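Local structure of possible thiamine biosynthesis enzyme (Candida albicans, 2X7Q) at residues Tyr21-Phe26 against Lys50-Ser55. The protein is of unknown function but has the fold of periplasmic solute-binding proteins and may bind a small ligand, possibly linked to thiamine biosynthesis. The protein carries 1 engineered substitution. Sequence-based numbering, arbitrary orientation.
Sequences YIPEHF and KVPEGS
The Y21 ring lies obliquely against the backbone of K50, whose CA makes an off-centre CH-pi contact 4.2 Å from the Y21 ring centroid. With CG turned between its own backbone N and carbonyl carbon (chi1 76°), the ring reaches across to the neighbouring strand, and Y21 OH ends beside K50 CE at 3.7 Å. Nearer the backbone, the lysine chain crosses P23, centre of an inverse gamma turn, at about a right angle, its CG 3.5 Å from P23 CG, while P23 CD rests against V51 O. One backbone bond ties the two strand ends: V51 N donates to Y21 O at 2.8 Å (N-H...O 147°). I22 presses CG1 and CG2 together against V51 O, each at 3.6 Å, and its extended arm (chi2 175°) carries CD1 to within 3.5 Å of G54 CA, at the end of the type I turn V51-G54. G54 N is buried here without a partner. The contact lies at the C-terminal ends of parallel strands 17-21 and 46-50, a beta-alpha-beta crossover through helices 28-35 and 38-41 in one lobe of the periplasmic-binding-protein fold; I22 and V51 both pack on L58 of helix 55-63, and S55 OG bonds to L73 N of strand 69-73.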
ATOM      1  N   TYR A  21      -1.105 -10.500  -0.900  1.00 11.61           N
ATOM      2  CA  TYR A  21      -1.939  -9.308  -1.020  1.00 12.48           C
ATOM      3  C   TYR A  21      -2.493  -8.880   0.337  1.00 12.43           C
ATOM      4  O   TYR A  21      -2.462  -9.645   1.304  1.00 12.67           O
ATOM      5  CB  TYR A  21      -3.098  -9.567  -1.981  1.00 11.39           C
ATOM      6  CG  TYR A  21      -4.200 -10.415  -1.384  1.00 12.77           C
ATOM      7  CD1 TYR A  21      -5.346  -9.830  -0.857  1.00 13.62           C
ATOM      8  CD2 TYR A  21      -4.096 -11.798  -1.345  1.00 13.08           C
ATOM      9  CE1 TYR A  21      -6.357 -10.601  -0.312  1.00 14.13           C
ATOM     10  CE2 TYR A  21      -5.099 -12.576  -0.804  1.00 14.42           C
ATOM     11  CZ  TYR A  21      -6.227 -11.974  -0.287  1.00 15.61           C
ATOM     12  OH  TYR A  21      -7.223 -12.755   0.253  1.00 15.40           O
ATOM     13  N   ILE A  22      -3.009  -7.658   0.397  1.00 11.42           N
ATOM     14  CA  ILE A  22      -3.629  -7.151   1.614  1.00 12.77           C
ATOM     15  C   ILE A  22      -5.142  -7.086   1.439  1.00 12.72           C
ATOM     16  O   ILE A  22      -5.636  -6.424   0.530  1.00 12.04           O
ATOM     17  CB  ILE A  22      -3.091  -5.758   1.982  1.00 11.48           C
ATOM     18  CG1 ILE A  22      -1.565  -5.786   2.067  1.00 13.17           C
ATOM     19  CG2 ILE A  22      -3.701  -5.281   3.293  1.00 14.03           C
ATOM     20  CD1 ILE A  22      -0.941  -4.435   2.316  1.00 14.17           C
ATOM     21  N   PRO A  23      -5.883  -7.782   2.313  1.00 12.69           N
ATOM     22  CA  PRO A  23      -7.344  -7.879   2.215  1.00 14.83           C
ATOM     23  C   PRO A  23      -8.042  -6.551   2.498  1.00 14.91           C
ATOM     24  O   PRO A  23      -8.570  -6.347   3.592  1.00 15.59           O
ATOM     25  CB  PRO A  23      -7.701  -8.903   3.297  1.00 15.21           C
ATOM     26  CG  PRO A  23      -6.595  -8.806   4.286  1.00 16.02           C
ATOM     27  CD  PRO A  23      -5.358  -8.513   3.478  1.00 14.68           C
ATOM     28  N   GLU A  24      -8.043  -5.662   1.511  1.00 14.14           N
ATOM     29  CA  GLU A  24      -8.748  -4.390   1.621  1.00 12.67           C
ATOM     30  C   GLU A  24      -9.573  -4.133   0.363  1.00 11.35           C
ATOM     31  O   GLU A  24      -9.617  -4.966  -0.541  1.00 11.23           O
ATOM     32  CB  GLU A  24      -7.764  -3.239   1.851  1.00 13.14           C
ATOM     33  CG  GLU A  24      -7.112  -3.242   3.221  0.81 14.27           C
ATOM     34  CD  GLU A  24      -6.199  -2.056   3.436  0.48 14.33           C
ATOM     35  OE1 GLU A  24      -5.615  -1.568   2.452  0.77 13.79           O
ATOM     36  OE2 GLU A  24      -6.050  -1.617   4.594  0.59 14.69           O
ATOM     37  N   HIS A  25     -10.221  -2.975   0.305  1.00 11.51           N
ATOM     38  CA  HIS A  25     -11.017  -2.609  -0.860  1.00 10.50           C
ATOM     39  C   HIS A  25     -10.172  -2.565  -2.130  1.00 10.66           C
ATOM     40  O   HIS A  25     -10.670  -2.826  -3.222  1.00 10.23           O
ATOM     41  CB  HIS A  25     -11.713  -1.263  -0.639  1.00 11.37           C
ATOM     42  CG  HIS A  25     -10.865  -0.256   0.073  1.00 11.66           C
ATOM     43  ND1 HIS A  25     -11.353   0.536   1.100  1.00 12.35           N
ATOM     44  CD2 HIS A  25      -9.569   0.088  -0.076  1.00 11.28           C
ATOM     45  CE1 HIS A  25     -10.390   1.321   1.537  1.00 11.45           C
ATOM     46  NE2 HIS A  25      -9.293   1.073   0.843  1.00 12.01           N
ATOM     47  N   PHE A  26      -8.892  -2.237  -1.984  1.00  9.94           N
ATOM     48  CA  PHE A  26      -7.999  -2.126  -3.135  1.00 10.15           C
ATOM     49  C   PHE A  26      -7.765  -3.464  -3.831  1.00  9.96           C
ATOM     50  O   PHE A  26      -7.422  -3.504  -5.011  1.00 10.36           O
ATOM     51  CB  PHE A  26      -6.655  -1.517  -2.726  1.00  9.86           C
ATOM     52  CG  PHE A  26      -6.735  -0.069  -2.346  1.00 10.01           C
ATOM     53  CD1 PHE A  26      -6.595   0.325  -1.026  1.00 10.59           C
ATOM     54  CD2 PHE A  26      -6.956   0.898  -3.312  1.00 10.35           C
ATOM     55  CE1 PHE A  26      -6.671   1.660  -0.677  1.00 11.94           C
ATOM     56  CE2 PHE A  26      -7.035   2.235  -2.969  1.00 10.77           C
ATOM     57  CZ  PHE A  26      -6.893   2.616  -1.649  1.00 11.33           C
ATOM     58  N   LYS A  50      -3.023 -14.171   1.907  1.00 14.48           N
ATOM     59  CA  LYS A  50      -3.577 -13.005   2.585  1.00 15.27           C
ATOM     60  C   LYS A  50      -2.636 -12.480   3.668  1.00 13.68           C
ATOM     61  O   LYS A  50      -2.171 -13.235   4.522  1.00 14.33           O
ATOM     62  CB  LYS A  50      -4.934 -13.349   3.203  1.00 15.40           C
ATOM     63  CG  LYS A  50      -5.662 -12.170   3.830  1.00 16.22           C
ATOM     64  CD  LYS A  50      -6.834 -12.629   4.682  1.00 17.29           C
ATOM     65  CE  LYS A  50      -7.818 -13.469   3.882  1.00 19.59           C
ATOM     66  NZ  LYS A  50      -8.964 -13.923   4.731  1.00 22.71           N
ATOM     67  N   VAL A  51      -2.370 -11.177   3.629  1.00 13.75           N
ATOM     68  CA  VAL A  51      -1.520 -10.527   4.619  1.00 14.91           C
ATOM     69  C   VAL A  51      -2.239  -9.325   5.228  1.00 15.87           C
ATOM     70  O   VAL A  51      -2.095  -8.208   4.741  1.00 15.65           O
ATOM     71  CB  VAL A  51      -0.184 -10.075   3.993  1.00 14.84           C
ATOM     72  CG1 VAL A  51       0.718  -9.450   5.048  1.00 16.75           C
ATOM     73  CG2 VAL A  51       0.512 -11.254   3.318  1.00 14.94           C
ATOM     74  N   PRO A  52      -3.017  -9.560   6.298  1.00 17.14           N
ATOM     75  CA  PRO A  52      -3.816  -8.531   6.980  1.00 17.25           C
ATOM     76  C   PRO A  52      -3.008  -7.399   7.616  1.00 18.81           C
ATOM     77  O   PRO A  52      -3.600  -6.364   7.923  1.00 20.29           O
ATOM     78  CB  PRO A  52      -4.524  -9.314   8.096  1.00 16.79           C
ATOM     79  CG  PRO A  52      -4.487 -10.734   7.673  1.00 17.26           C
ATOM     80  CD  PRO A  52      -3.207 -10.888   6.906  1.00 16.46           C
ATOM     81  N   GLU A  53      -1.705  -7.586   7.824  1.00 20.55           N
ATOM     82  CA  GLU A  53      -0.915  -6.606   8.577  1.00 21.87           C
ATOM     83  C   GLU A  53       0.002  -5.725   7.728  1.00 21.70           C
ATOM     84  O   GLU A  53       0.992  -5.191   8.232  1.00 22.11           O
ATOM     85  CB  GLU A  53      -0.101  -7.285   9.685  1.00 24.03           C
ATOM     86  CG  GLU A  53      -0.498  -8.717   9.984  1.00 22.12           C
ATOM     87  CD  GLU A  53       0.208  -9.703   9.085  1.00 23.53           C
ATOM     88  OE1 GLU A  53      -0.360 -10.777   8.808  1.00 21.61           O
ATOM     89  OE2 GLU A  53       1.337  -9.400   8.652  1.00 25.89           O
ATOM     90  N   GLY A  54      -0.327  -5.575   6.448  1.00 19.58           N
ATOM     91  CA  GLY A  54       0.339  -4.594   5.606  1.00 18.92           C
ATOM     92  C   GLY A  54       1.595  -5.008   4.855  1.00 18.10           C
ATOM     93  O   GLY A  54       1.995  -6.175   4.857  1.00 17.99           O
ATOM     94  N   SER A  55       2.220  -4.020   4.216  1.00 17.58           N
ATOM     95  CA  SER A  55       3.357  -4.238   3.326  1.00 16.84           C
ATOM     96  C   SER A  55       4.613  -4.692   4.062  1.00 16.76           C
ATOM     97  O   SER A  55       5.500  -5.309   3.469  1.00 14.93           O
ATOM     98  CB  SER A  55       3.661  -2.962   2.533  1.00 15.12           C
ATOM     99  OG  SER A  55       2.534  -2.538   1.785  1.00 15.07           O
TER